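Local coordinates for membrane lipoprotein family protein (Aeropyrum pernix, PDB 4PEV), which binds adenosine and probably serves as the solute-binding lipoprotein of an ABC transporter for nucleoside uptake, at residues A139-A144 with V303-A308; F201-L206 with D402-I407; T258-F263 with E286-Q291; L324-G329 with Q386-G391. All blocks are in the same frame, centred on the assembly; numbering follows the deposited sequence.

How the contacts relate
The four contacts are spread round the adenosine site and do not touch one another. Contact 1 meets the ligand directly through Asp-142. Contacts 2 and 3 carry Phe-201 and His-259, which also touch it, although His-202 of contact 2 stays about 11 Å and Phe-263 of contact 3 about 9 Å from adenosine, side chain to ligand. Contact 4 is more remote, with the Leu-326 side chain about 14 Å from the ligand. The centres of contacts 1 and 3 lie about 26 Å apart on opposite sides of the chain's centre. Contact 4 is centred about 19 Å from contact 1. In sequence, contact 3 is nested inside the loops closed by contacts 1 and 2.

Contact 1: A139-A144 with V303-A308; sequences ALIDAA and VAVYTA. With ADN (adenosine), chain F.
The strand and helix meet through a pair of bare methyls: Ala-139 CB lies 3.7 Å from Ala-308 CB. With such small groups between them, strand 139-141 and helix 303-308 approach to 9.4 Å between axes, and their directions oppose at 173°. One strand repeat on, Ile-141 supplies the bulkier half of the contact. Its chi1 of -47° sets CG1 beside the backbone N, and chi2 of -55° then carries Ile-141 CD1 to Ala-304 CB, 4.1 Å away. The same side chain meets the next helix residue through CG1, 4.3 Å from Val-305 CG2.

The strand ends in the ligand pocket. Asp-142 leaves the strand with positive phi, and its OD2 accepts a hydrogen bond from adenosine O2' at 2.8 Å, while OD1 forms a salt bridge with Lys-299, which itself bonds the ligand. Replacing Asp-142 by an alanine would probably leave the 2'-hydroxyl without this acceptor and Lys-299 without its carboxylate mate.

This placement of a ligand-binding loop at the C-terminal end of a parallel strand is consistent with the type 1 periplasmic binding protein fold. Strand 137-141 is hydrogen-bonded between strands 114-118 and 152-157; helix 123-132 covers Leu-140 on the opposite face, and Val-305 packs against Val-116 of strand 114-118 and Ala-77 of helix 69-84.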
loop_
_atom_site.group_PDB
_atom_site.type_symbol
_atom_site.label_atom_id
_atom_site.label_comp_id
_atom_site.label_asym_id
_atom_site.label_seq_id
_atom_site.Cartn_x
_atom_site.Cartn_y
_atom_site.Cartn_z
ATOM N N ALA C 139 2.708 -17.656 8.274
ATOM C CA ALA C 139 3.249 -16.575 7.444
ATOM C C ALA C 139 2.686 -15.240 7.922
ATOM O O ALA C 139 1.483 -15.063 8.004
ATOM C CB ALA C 139 2.947 -16.798 5.975
ATOM N N LEU C 140 3.576 -14.326 8.289
ATOM C CA LEU C 140 3.187 -12.986 8.698
ATOM C C LEU C 140 3.379 -12.085 7.501
ATOM O O LEU C 140 4.458 -12.062 6.925
ATOM C CB LEU C 140 4.057 -12.522 9.862
ATOM C CG LEU C 140 3.717 -11.180 10.519
ATOM C CD1 LEU C 140 2.222 -11.003 10.795
ATOM C CD2 LEU C 140 4.510 -11.012 11.807
ATOM N N ILE C 141 2.332 -11.373 7.098
ATOM C CA ILE C 141 2.414 -10.490 5.929
ATOM C C ILE C 141 2.429 -9.025 6.367
ATOM O O ILE C 141 1.641 -8.624 7.234
ATOM C CB ILE C 141 1.241 -10.692 4.949
ATOM C CG1 ILE C 141 0.994 -12.182 4.655
ATOM C CG2 ILE C 141 1.480 -9.920 3.663
ATOM C CD1 ILE C 141 2.197 -12.956 4.152
ATOM N N ASP C 142 3.342 -8.254 5.760
ATOM C CA ASP C 142 3.514 -6.818 6.013
ATOM C C ASP C 142 4.159 -6.534 7.371
ATOM O O ASP C 142 4.092 -5.414 7.875
ATOM C CB ASP C 142 2.166 -6.084 5.886
ATOM C CG ASP C 142 2.313 -4.625 5.447
ATOM O OD1 ASP C 142 3.075 -4.370 4.488
ATOM O OD2 ASP C 142 1.647 -3.736 6.043
ATOM N N ALA C 143 4.788 -7.548 7.959
ATOM C CA ALA C 143 5.453 -7.387 9.254
ATOM C C ALA C 143 6.431 -8.509 9.490
ATOM O O ALA C 143 6.350 -9.558 8.859
ATOM C CB ALA C 143 4.449 -7.327 10.398
ATOM N N ALA C 144 7.364 -8.248 10.394
ATOM C CA ALA C 144 8.324 -9.240 10.830
ATOM C C ALA C 144 8.437 -9.230 12.336
ATOM O O ALA C 144 8.360 -8.183 12.999
ATOM C CB ALA C 144 9.678 -8.999 10.203
ATOM N N VAL C 303 1.394 -11.991 -4.027
ATOM C CA VAL C 303 2.545 -12.834 -4.302
ATOM C C VAL C 303 3.117 -13.353 -2.993
ATOM O O VAL C 303 3.484 -14.514 -2.907
ATOM C CB VAL C 303 3.612 -12.098 -5.141
ATOM C CG1 VAL C 303 4.867 -12.934 -5.296
ATOM C CG2 VAL C 303 3.042 -11.753 -6.509
ATOM N N ALA C 304 3.184 -12.516 -1.967
ATOM C CA ALA C 304 3.594 -12.995 -0.636
ATOM C C ALA C 304 2.766 -14.210 -0.247
ATOM O O ALA C 304 3.312 -15.303 -0.083
ATOM C CB ALA C 304 3.437 -11.904 0.418
ATOM N N VAL C 305 1.450 -14.011 -0.148
ATOM C CA VAL C 305 0.518 -15.055 0.288
ATOM C C VAL C 305 0.647 -16.292 -0.577
ATOM O O VAL C 305 0.691 -17.406 -0.056
ATOM C CB VAL C 305 -0.954 -14.584 0.223
ATOM C CG1 VAL C 305 -1.925 -15.747 0.409
ATOM C CG2 VAL C 305 -1.228 -13.519 1.266
ATOM N N TYR C 306 0.695 -16.090 -1.892
ATOM C CA TYR C 306 0.801 -17.200 -2.842
ATOM C C TYR C 306 2.142 -17.963 -2.719
ATOM O O TYR C 306 2.172 -19.191 -2.788
ATOM C CB TYR C 306 0.614 -16.698 -4.288
ATOM C CG TYR C 306 0.724 -17.813 -5.294
ATOM C CD1 TYR C 306 -0.369 -18.597 -5.584
ATOM C CD2 TYR C 306 1.935 -18.121 -5.904
ATOM C CE1 TYR C 306 -0.278 -19.645 -6.477
ATOM C CE2 TYR C 306 2.036 -19.169 -6.789
ATOM C CZ TYR C 306 0.921 -19.923 -7.070
ATOM O OH TYR C 306 0.970 -20.975 -7.950
ATOM N N THR C 307 3.240 -17.232 -2.549
ATOM C CA THR C 307 4.549 -17.831 -2.355
ATOM C C THR C 307 4.589 -18.621 -1.051
ATOM O O THR C 307 5.011 -19.763 -1.027
ATOM C CB THR C 307 5.643 -16.739 -2.373
ATOM O OG1 THR C 307 5.737 -16.207 -3.704
ATOM C CG2 THR C 307 6.997 -17.289 -1.951
ATOM N N ALA C 308 4.131 -18.024 0.036
ATOM C CA ALA C 308 4.105 -18.731 1.330
ATOM C C ALA C 308 3.273 -20.027 1.311
ATOM O O ALA C 308 3.601 -20.992 2.001
ATOM C CB ALA C 308 3.599 -17.805 2.425
HETATM O "O5'" ADN F . -3.644 0.870 2.339
HETATM C "C5'" ADN F . -2.329 1.366 2.656
HETATM C "C4'" ADN F . -1.498 0.480 3.590
HETATM O "O4'" ADN F . -2.073 0.388 4.896
HETATM C "C3'" ADN F . -1.296 -0.974 3.172
HETATM O "O3'" ADN F . -0.271 -1.117 2.183
HETATM C "C2'" ADN F . -0.962 -1.644 4.501
HETATM O "O2'" ADN F . 0.416 -1.508 4.873
HETATM C "C1'" ADN F . -1.822 -0.887 5.479
HETATM N N9 ADN F . -3.117 -1.563 5.686
HETATM C C8 ADN F . -4.208 -1.516 4.886
HETATM N N7 ADN F . -5.230 -2.251 5.402
HETATM C C5 ADN F . -4.777 -2.771 6.563
HETATM C C6 ADN F . -5.308 -3.645 7.630
HETATM N N6 ADN F . -6.565 -4.119 7.544
HETATM N N1 ADN F . -4.500 -3.958 8.673
HETATM C C2 ADN F . -3.233 -3.501 8.768
HETATM N N3 ADN F . -2.684 -2.708 7.840
HETATM C C4 ADN F . -3.386 -2.320 6.740
#

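Contact 2: F201-L206 with D402-I407; sequences FHIGYL and DTYDSI
His-202 and Tyr-404 make the polar part of the interface: ND1 and OH are 2.6 Å apart in a nearly straight hydrogen bond (173°), with either atom possibly the donor. Tyr-404 CG stands opposite the backbone N, carrying OH across to the histidine. The hydroxyl lies in the plane of the imidazole, at its edge. Tyr-404 OH is also hydrogen-bonded to Tyr-226 OH, so one buried oxygen serves two partners. A phenylalanine in place of Tyr-404 would probably leave His-202 ND1 and the Tyr-226 hydroxyl without their shared mate.

As an aromatic pair, the two rings meet rim to rim, with centroids 5.6 Å apart and planes at 69°. Each is stacked elsewhere, His-202 on Trp-224 and Tyr-404 on Trp-199, which should help to fix the tilt between them.

Helix 196-214 follows strand 186-191 in the alpha/beta lobe built on the mixed sheet, and helix 401-412, the last helix of the modelled chain, runs alongside it. The segment axes are 10.5 Å apart and diverge by just 13°, nearly parallel.

The apolar contacts lie beside the polar one. Ile-203 CG1 reaches Ile-407 CG2 at 3.9 Å, and the CD1 atoms of Ile-203 and Ile-407 are also 3.9 Å apart, with the two side chains crossing at about a right angle. Ile-203 CD1 meets the edge of the tyrosine ring, in its plane, 4.0 Å from Tyr-404 CD1.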
loop_
_atom_site.group_PDB
_atom_site.type_symbol
_atom_site.label_atom_id
_atom_site.label_comp_id
_atom_site.label_asym_id
_atom_site.label_seq_id
_atom_site.Cartn_x
_atom_site.Cartn_y
_atom_site.Cartn_z
ATOM N N PHE C 201 5.912 4.380 4.416
ATOM C CA PHE C 201 5.189 5.119 3.377
ATOM C C PHE C 201 5.465 6.598 3.562
ATOM O O PHE C 201 5.928 7.255 2.640
ATOM C CB PHE C 201 3.660 4.879 3.423
ATOM C CG PHE C 201 3.207 3.614 2.726
ATOM C CD1 PHE C 201 3.185 3.535 1.344
ATOM C CD2 PHE C 201 2.780 2.504 3.456
ATOM C CE1 PHE C 201 2.752 2.375 0.703
ATOM C CE2 PHE C 201 2.357 1.345 2.820
ATOM C CZ PHE C 201 2.337 1.281 1.443
ATOM N N HIS C 202 5.186 7.103 4.764
ATOM C CA HIS C 202 5.325 8.524 5.051
ATOM C C HIS C 202 6.714 8.994 4.671
ATOM O O HIS C 202 6.864 9.881 3.834
ATOM C CB HIS C 202 5.053 8.829 6.522
ATOM C CG HIS C 202 4.991 10.291 6.828
ATOM N ND1 HIS C 202 4.780 10.772 8.099
ATOM C CD2 HIS C 202 5.114 11.382 6.031
ATOM C CE1 HIS C 202 4.763 12.096 8.074
ATOM N NE2 HIS C 202 4.971 12.491 6.833
ATOM N N ILE C 203 7.730 8.390 5.264
ATOM C CA ILE C 203 9.111 8.747 4.959
ATOM C C ILE C 203 9.399 8.745 3.464
ATOM O O ILE C 203 10.042 9.648 2.968
ATOM C CB ILE C 203 10.095 7.787 5.661
ATOM C CG1 ILE C 203 10.177 8.132 7.147
ATOM C CG2 ILE C 203 11.475 7.828 5.011
ATOM C CD1 ILE C 203 10.881 7.073 7.962
ATOM N N GLY C 204 8.951 7.725 2.754
ATOM C CA GLY C 204 9.246 7.622 1.331
ATOM C C GLY C 204 8.516 8.668 0.514
ATOM O O GLY C 204 9.038 9.169 -0.476
ATOM N N TYR C 205 7.304 8.999 0.937
ATOM C CA TYR C 205 6.462 9.923 0.210
ATOM C C TYR C 205 7.020 11.329 0.332
ATOM O O TYR C 205 7.130 12.029 -0.661
ATOM C CB TYR C 205 5.019 9.835 0.731
ATOM C CG TYR C 205 3.997 10.667 -0.020
ATOM C CD1 TYR C 205 3.829 10.541 -1.403
ATOM C CD2 TYR C 205 3.173 11.567 0.657
ATOM C CE1 TYR C 205 2.880 11.292 -2.091
ATOM C CE2 TYR C 205 2.218 12.320 -0.024
ATOM C CZ TYR C 205 2.078 12.175 -1.394
ATOM O OH TYR C 205 1.142 12.934 -2.051
ATOM N N LEU C 206 7.367 11.729 1.550
ATOM C CA LEU C 206 7.996 13.028 1.801
ATOM C C LEU C 206 9.353 13.122 1.131
ATOM O O LEU C 206 9.695 14.135 0.520
ATOM C CB LEU C 206 8.186 13.246 3.297
ATOM C CG LEU C 206 8.718 14.601 3.771
ATOM C CD1 LEU C 206 7.925 15.792 3.245
ATOM C CD2 LEU C 206 8.724 14.610 5.290
ATOM N N ASP C 402 10.209 7.428 17.795
ATOM C CA ASP C 402 10.996 8.655 18.005
ATOM C C ASP C 402 11.999 8.897 16.875
ATOM O O ASP C 402 12.200 10.036 16.454
ATOM C CB ASP C 402 11.693 8.625 19.377
ATOM C CG ASP C 402 10.693 8.712 20.548
ATOM O OD1 ASP C 402 9.709 7.929 20.571
ATOM O OD2 ASP C 402 10.884 9.568 21.444
ATOM N N THR C 403 12.603 7.820 16.383
ATOM C CA THR C 403 13.467 7.864 15.208
ATOM C C THR C 403 12.702 8.292 13.944
ATOM O O THR C 403 13.160 9.158 13.195
ATOM C CB THR C 403 14.060 6.468 14.950
ATOM O OG1 THR C 403 14.437 5.876 16.200
ATOM C CG2 THR C 403 15.257 6.524 13.987
ATOM N N TYR C 404 11.554 7.653 13.703
ATOM C CA TYR C 404 10.650 8.023 12.609
ATOM C C TYR C 404 10.288 9.485 12.661
ATOM O O TYR C 404 10.349 10.171 11.650
ATOM C CB TYR C 404 9.367 7.187 12.673
ATOM C CG TYR C 404 8.131 7.774 12.000
ATOM C CD1 TYR C 404 8.102 8.049 10.632
ATOM C CD2 TYR C 404 6.973 8.004 12.735
ATOM C CE1 TYR C 404 6.961 8.559 10.026
ATOM C CE2 TYR C 404 5.829 8.519 12.143
ATOM C CZ TYR C 404 5.819 8.791 10.789
ATOM O OH TYR C 404 4.664 9.293 10.231
ATOM N N ASP C 405 9.909 9.954 13.844
ATOM C CA ASP C 405 9.517 11.351 14.025
ATOM C C ASP C 405 10.606 12.344 13.649
ATOM O O ASP C 405 10.305 13.420 13.130
ATOM C CB ASP C 405 9.085 11.618 15.470
ATOM C CG ASP C 405 7.579 11.524 15.665
ATOM O OD1 ASP C 405 6.844 11.260 14.683
ATOM O OD2 ASP C 405 7.129 11.740 16.811
ATOM N N SER C 406 11.862 12.001 13.913
ATOM C CA SER C 406 12.952 12.932 13.631
ATOM C C SER C 406 13.476 12.806 12.194
ATOM O O SER C 406 14.014 13.764 11.661
ATOM C CB SER C 406 14.077 12.810 14.671
ATOM O OG SER C 406 14.435 11.463 14.869
ATOM N N ILE C 407 13.310 11.654 11.556
ATOM C CA ILE C 407 13.542 11.588 10.108
ATOM C C ILE C 407 12.621 12.567 9.351
ATOM O O ILE C 407 13.047 13.200 8.387
ATOM C CB ILE C 407 13.366 10.164 9.540
ATOM C CG1 ILE C 407 14.493 9.250 10.047
ATOM C CG2 ILE C 407 13.355 10.187 8.010
ATOM C CD1 ILE C 407 14.368 7.786 9.653
#

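Contact 3: T258-F263 with E286-Q291; sequences THVGMF and EWYDPQ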
loop_
_atom_site.group_PDB
_atom_site.type_symbol
_atom_site.label_atom_id
_atom_site.label_comp_id
_atom_site.label_asym_id
_atom_site.label_seq_id
_atom_site.Cartn_x
_atom_site.Cartn_y
_atom_site.Cartn_z
ATOM N N THR C 258 -10.328 2.876 4.270
ATOM C CA THR C 258 -10.567 4.248 4.682
ATOM C C THR C 258 -10.436 5.209 3.517
ATOM O O THR C 258 -11.250 6.108 3.365
ATOM C CB THR C 258 -9.614 4.705 5.815
ATOM O OG1 THR C 258 -9.648 3.767 6.898
ATOM C CG2 THR C 258 -10.008 6.086 6.345
ATOM N N HIS C 259 -9.432 5.025 2.671
ATOM C CA HIS C 259 -9.226 6.003 1.597
ATOM C C HIS C 259 -10.097 5.772 0.376
ATOM O O HIS C 259 -9.879 6.417 -0.635
ATOM C CB HIS C 259 -7.754 6.160 1.209
ATOM C CG HIS C 259 -7.181 5.009 0.458
ATOM N ND1 HIS C 259 -6.481 4.007 1.077
ATOM C CD2 HIS C 259 -7.152 4.723 -0.864
ATOM C CE1 HIS C 259 -6.051 3.143 0.175
ATOM N NE2 HIS C 259 -6.446 3.552 -1.012
ATOM N N VAL C 260 -11.074 4.868 0.449
ATOM C CA VAL C 260 -12.107 4.859 -0.575
ATOM C C VAL C 260 -12.953 6.107 -0.378
ATOM O O VAL C 260 -13.400 6.705 -1.344
ATOM C CB VAL C 260 -12.976 3.598 -0.554
ATOM C CG1 VAL C 260 -14.234 3.791 -1.403
ATOM C CG2 VAL C 260 -12.167 2.411 -1.061
ATOM N N GLY C 261 -13.156 6.518 0.869
ATOM C CA GLY C 261 -13.793 7.800 1.151
ATOM C C GLY C 261 -12.990 8.935 0.558
ATOM O O GLY C 261 -13.539 9.875 -0.001
HETATM N N MSE C 262 -11.677 8.855 0.675
HETATM C CA MSE C 262 -10.828 9.854 0.054
HETATM C C MSE C 262 -11.148 9.976 -1.415
HETATM O O MSE C 262 -11.334 11.075 -1.912
HETATM C CB MSE C 262 -9.376 9.444 0.257
HETATM C CG MSE C 262 -8.404 10.526 -0.164
HETATM SE SE MSE C 262 -6.651 9.678 -0.445
HETATM C CE MSE C 262 -6.941 8.812 -2.199
ATOM N N PHE C 263 -11.214 8.842 -2.113
ATOM C CA PHE C 263 -11.529 8.815 -3.537
ATOM C C PHE C 263 -12.827 9.530 -3.805
ATOM O O PHE C 263 -12.935 10.296 -4.767
ATOM C CB PHE C 263 -11.714 7.395 -4.051
ATOM C CG PHE C 263 -10.453 6.593 -4.154
ATOM C CD1 PHE C 263 -9.219 7.192 -4.351
ATOM C CD2 PHE C 263 -10.522 5.202 -4.127
ATOM C CE1 PHE C 263 -8.075 6.415 -4.467
ATOM C CE2 PHE C 263 -9.386 4.422 -4.258
ATOM C CZ PHE C 263 -8.160 5.027 -4.422
ATOM N N GLU C 286 -7.331 2.403 -10.219
ATOM C CA GLU C 286 -7.737 3.422 -11.189
ATOM C C GLU C 286 -9.157 3.175 -11.661
ATOM O O GLU C 286 -9.944 4.104 -11.853
ATOM C CB GLU C 286 -6.774 3.445 -12.389
ATOM C CG GLU C 286 -5.408 4.095 -12.108
ATOM C CD GLU C 286 -4.336 3.140 -11.605
ATOM O OE1 GLU C 286 -4.660 2.189 -10.865
ATOM O OE2 GLU C 286 -3.155 3.365 -11.932
ATOM N N TRP C 287 -9.478 1.901 -11.834
ATOM C CA TRP C 287 -10.810 1.468 -12.260
ATOM C C TRP C 287 -11.939 2.042 -11.425
ATOM O O TRP C 287 -13.054 2.145 -11.910
ATOM C CB TRP C 287 -10.897 -0.071 -12.237
ATOM C CG TRP C 287 -10.775 -0.638 -10.875
ATOM C CD1 TRP C 287 -9.648 -1.076 -10.278
ATOM C CD2 TRP C 287 -11.829 -0.781 -9.915
ATOM N NE1 TRP C 287 -9.926 -1.489 -9.008
ATOM C CE2 TRP C 287 -11.261 -1.324 -8.762
ATOM C CE3 TRP C 287 -13.213 -0.509 -9.935
ATOM C CZ2 TRP C 287 -12.005 -1.605 -7.628
ATOM C CZ3 TRP C 287 -13.959 -0.785 -8.813
ATOM C CH2 TRP C 287 -13.351 -1.329 -7.667
ATOM N N TYR C 288 -11.676 2.386 -10.169
ATOM C CA TYR C 288 -12.746 2.881 -9.298
ATOM C C TYR C 288 -13.310 4.215 -9.841
ATOM O O TYR C 288 -14.529 4.393 -9.922
ATOM C CB TYR C 288 -12.282 2.971 -7.830
ATOM C CG TYR C 288 -13.357 3.414 -6.848
ATOM C CD1 TYR C 288 -14.302 2.517 -6.356
ATOM C CD2 TYR C 288 -13.418 4.734 -6.408
ATOM C CE1 TYR C 288 -15.279 2.920 -5.461
ATOM C CE2 TYR C 288 -14.393 5.150 -5.516
ATOM C CZ TYR C 288 -15.322 4.241 -5.043
ATOM O OH TYR C 288 -16.285 4.674 -4.154
ATOM N N ASP C 289 -12.413 5.123 -10.226
ATOM C CA ASP C 289 -12.767 6.308 -11.020
ATOM C C ASP C 289 -11.530 6.791 -11.751
ATOM O O ASP C 289 -10.660 7.396 -11.140
ATOM C CB ASP C 289 -13.331 7.454 -10.177
ATOM C CG ASP C 289 -13.559 8.722 -11.004
ATOM O OD1 ASP C 289 -13.859 8.642 -12.220
ATOM O OD2 ASP C 289 -13.420 9.815 -10.446
ATOM N N PRO C 290 -11.446 6.544 -13.067
ATOM C CA PRO C 290 -10.186 6.791 -13.770
ATOM C C PRO C 290 -9.908 8.270 -14.116
ATOM O O PRO C 290 -8.756 8.644 -14.368
ATOM C CB PRO C 290 -10.338 5.946 -15.044
ATOM C CG PRO C 290 -11.655 5.242 -14.937
ATOM C CD PRO C 290 -12.474 6.052 -13.992
ATOM N N GLN C 291 -10.947 9.092 -14.141
ATOM C CA GLN C 291 -10.779 10.515 -14.374
ATOM C C GLN C 291 -9.934 11.129 -13.273
ATOM O O GLN C 291 -9.073 11.952 -13.542
ATOM C CB GLN C 291 -12.138 11.223 -14.431
ATOM C CG GLN C 291 -12.925 11.004 -15.723
ATOM C CD GLN C 291 -14.433 10.928 -15.490
ATOM O OE1 GLN C 291 -14.894 10.350 -14.500
ATOM N NE2 GLN C 291 -15.209 11.501 -16.408
#
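Tyr-288 and Phe-263 are brought together by different first torsions. In Tyr-288, CG is anti to the backbone N (chi1 -177°), which extends the ring from its loop toward the helix; in Phe-263, CG is anti to the carbonyl carbon (chi1 -72°), which lays the ring beside the incoming tyrosine. The rings meet obliquely, centroids 5.7 Å apart and planes at 34°. The touching atoms are Phe-263 CD2, 3.7 Å from Tyr-288 CD2, and Phe-263 CB, 3.8 Å from Tyr-288 CE2.

Val-260, one helical turn earlier, takes the far end of the tyrosine. Its CG1 approaches Tyr-288 CZ at 3.8 Å and the OH at 3.5 Å, the two side chains crossing at about a right angle. The hydroxyl has its polar partner just beyond the helical segment, in a hydrogen bond with Asn-264 OD1.

The contact belongs to an alpha/beta lobe: helix 258-271 joins parallel strands 248-254 and 277-282 as a beta-alpha-beta crossover, and loop 286-291 leads from the latter strand to strand 293-299.

On the pocket side, His-259 touches adenosine, and Phe-263 CZ lies at the edge of its imidazole, in plane. The carbonyl oxygen His-259 O stands 3.6 Å above one face of the Phe-263 ring, toward its rim. The neighbouring Trp-287 packs against Phe-342 and Ala-343 of helix 336-348.

Contact 4: L324-G329 with Q386-G391; sequences LGLKEG and QKIISG
Leu-326 and Ile-388 set the orientation of this contact, in which a connection between the two lobes meets the end of a helix. Loop 324-329 leads from strand 320-324 of the parallel sheet to strand 331-333 of the mixed sheet, an interlobe crossing of the kind found in type 1 periplasmic binding proteins. The leucine and isoleucine side chains lie aslant to each other. Leu-326 CD1 rests against two branches of Ile-388, at 3.8 Å from CG2 and 4.0 Å from CD1. The base of the same leucine faces the next helix residue, with Leu-326 CB 4.2 Å from Ile-389 CG1. Helix 159-181 also contributes to this cluster: Leu-326 touches its Leu-165, and Ile-388 its Ser-164.

On the solvent-facing side, Lys-327 reaches the backbone of Ile-389. Its chain is extended at first and then bent (chi3 -88°), which puts Lys-327 CE 3.7 Å from Ile-389 O, the aliphatic part lying by a backbone carbonyl.

The loop itself is held by Glu-328, which also forms a salt bridge with Arg-158: Gly-325 N donates to Glu-328 OE1 at 2.9 Å, reaching that oxygen from above the carboxylate plane, 46° out of it.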
loop_
_atom_site.group_PDB
_atom_site.type_symbol
_atom_site.label_atom_id
_atom_site.label_comp_id
_atom_site.label_asym_id
_atom_site.label_seq_id
_atom_site.Cartn_x
_atom_site.Cartn_y
_atom_site.Cartn_z
ATOM N N LEU C 324 10.943 -7.261 0.420
ATOM C CA LEU C 324 10.442 -7.066 -0.936
ATOM C C LEU C 324 10.277 -5.587 -1.307
ATOM O O LEU C 324 9.655 -4.804 -0.584
ATOM C CB LEU C 324 9.106 -7.781 -1.074
ATOM C CG LEU C 324 9.152 -9.281 -0.811
ATOM C CD1 LEU C 324 7.767 -9.880 -0.967
ATOM C CD2 LEU C 324 10.136 -9.950 -1.762
ATOM N N GLY C 325 10.841 -5.235 -2.461
ATOM C CA GLY C 325 10.886 -3.869 -2.953
ATOM C C GLY C 325 10.909 -3.886 -4.467
ATOM O O GLY C 325 10.557 -4.889 -5.089
ATOM N N LEU C 326 11.341 -2.772 -5.058
ATOM C CA LEU C 326 11.351 -2.613 -6.518
ATOM C C LEU C 326 12.167 -3.705 -7.167
ATOM O O LEU C 326 11.722 -4.291 -8.124
ATOM C CB LEU C 326 11.905 -1.250 -6.934
ATOM C CG LEU C 326 11.228 -0.017 -6.323
ATOM C CD1 LEU C 326 12.053 1.250 -6.536
ATOM C CD2 LEU C 326 9.816 0.152 -6.880
ATOM N N LYS C 327 13.344 -3.997 -6.624
ATOM C CA LYS C 327 14.221 -4.986 -7.230
ATOM C C LYS C 327 13.527 -6.328 -7.522
ATOM O O LYS C 327 13.761 -6.918 -8.565
ATOM C CB LYS C 327 15.489 -5.218 -6.384
ATOM C CG LYS C 327 16.634 -5.840 -7.188
ATOM C CD LYS C 327 17.659 -6.558 -6.325
ATOM C CE LYS C 327 18.749 -5.609 -5.834
ATOM N NZ LYS C 327 19.738 -6.301 -4.960
ATOM N N GLU C 328 12.670 -6.799 -6.620
ATOM C CA GLU C 328 12.078 -8.143 -6.745
ATOM C C GLU C 328 10.745 -8.181 -7.485
ATOM O O GLU C 328 10.232 -9.255 -7.740
ATOM C CB GLU C 328 11.888 -8.783 -5.368
ATOM C CG GLU C 328 13.173 -8.924 -4.562
ATOM C CD GLU C 328 13.563 -7.672 -3.780
ATOM O OE1 GLU C 328 12.948 -6.599 -3.957
ATOM O OE2 GLU C 328 14.509 -7.754 -2.975
ATOM N N GLY C 329 10.187 -7.022 -7.823
ATOM C CA GLY C 329 8.825 -6.930 -8.335
ATOM C C GLY C 329 7.792 -6.776 -7.233
ATOM O O GLY C 329 6.596 -6.685 -7.509
ATOM N N GLN C 386 16.213 3.807 -10.411
ATOM C CA GLN C 386 17.485 3.177 -10.757
ATOM C C GLN C 386 18.566 3.336 -9.714
ATOM O O GLN C 386 19.387 2.442 -9.549
ATOM C CB GLN C 386 17.992 3.631 -12.129
ATOM C CG GLN C 386 17.682 2.609 -13.209
ATOM C CD GLN C 386 18.043 1.193 -12.768
ATOM O OE1 GLN C 386 19.113 0.960 -12.190
ATOM N NE2 GLN C 386 17.133 0.246 -13.006
ATOM N N LYS C 387 18.574 4.458 -9.006
ATOM C CA LYS C 387 19.493 4.608 -7.888
ATOM C C LYS C 387 19.164 3.599 -6.794
ATOM O O LYS C 387 20.052 3.175 -6.059
ATOM C CB LYS C 387 19.479 6.041 -7.351
ATOM C CG LYS C 387 20.209 7.008 -8.286
ATOM C CD LYS C 387 19.931 8.482 -8.004
ATOM C CE LYS C 387 20.622 8.954 -6.737
ATOM N NZ LYS C 387 20.393 10.405 -6.501
ATOM N N ILE C 388 17.893 3.193 -6.717
ATOM C CA ILE C 388 17.413 2.258 -5.683
ATOM C C ILE C 388 17.742 0.812 -6.017
ATOM O O ILE C 388 18.322 0.102 -5.196
ATOM C CB ILE C 388 15.887 2.396 -5.447
ATOM C CG1 ILE C 388 15.599 3.681 -4.657
ATOM C CG2 ILE C 388 15.336 1.183 -4.698
ATOM C CD1 ILE C 388 14.139 4.069 -4.587
ATOM N N ILE C 389 17.347 0.386 -7.212
ATOM C CA ILE C 389 17.647 -0.964 -7.705
ATOM C C ILE C 389 19.153 -1.277 -7.722
ATOM O O ILE C 389 19.562 -2.399 -7.398
ATOM C CB ILE C 389 17.065 -1.174 -9.116
ATOM C CG1 ILE C 389 15.532 -1.239 -9.033
ATOM C CG2 ILE C 389 17.647 -2.427 -9.778
ATOM C CD1 ILE C 389 14.844 -1.194 -10.383
ATOM N N SER C 390 19.962 -0.284 -8.095
ATOM C CA SER C 390 21.419 -0.434 -8.157
ATOM C C SER C 390 22.051 -0.598 -6.772
ATOM O O SER C 390 23.187 -1.030 -6.665
ATOM C CB SER C 390 22.065 0.769 -8.856
ATOM O OG SER C 390 22.175 1.871 -7.959
ATOM N N GLY C 391 21.337 -0.242 -5.713
ATOM C CA GLY C 391 21.898 -0.343 -4.371
ATOM C C GLY C 391 22.556 0.960 -3.981
ATOM O O GLY C 391 22.893 1.165 -2.817
#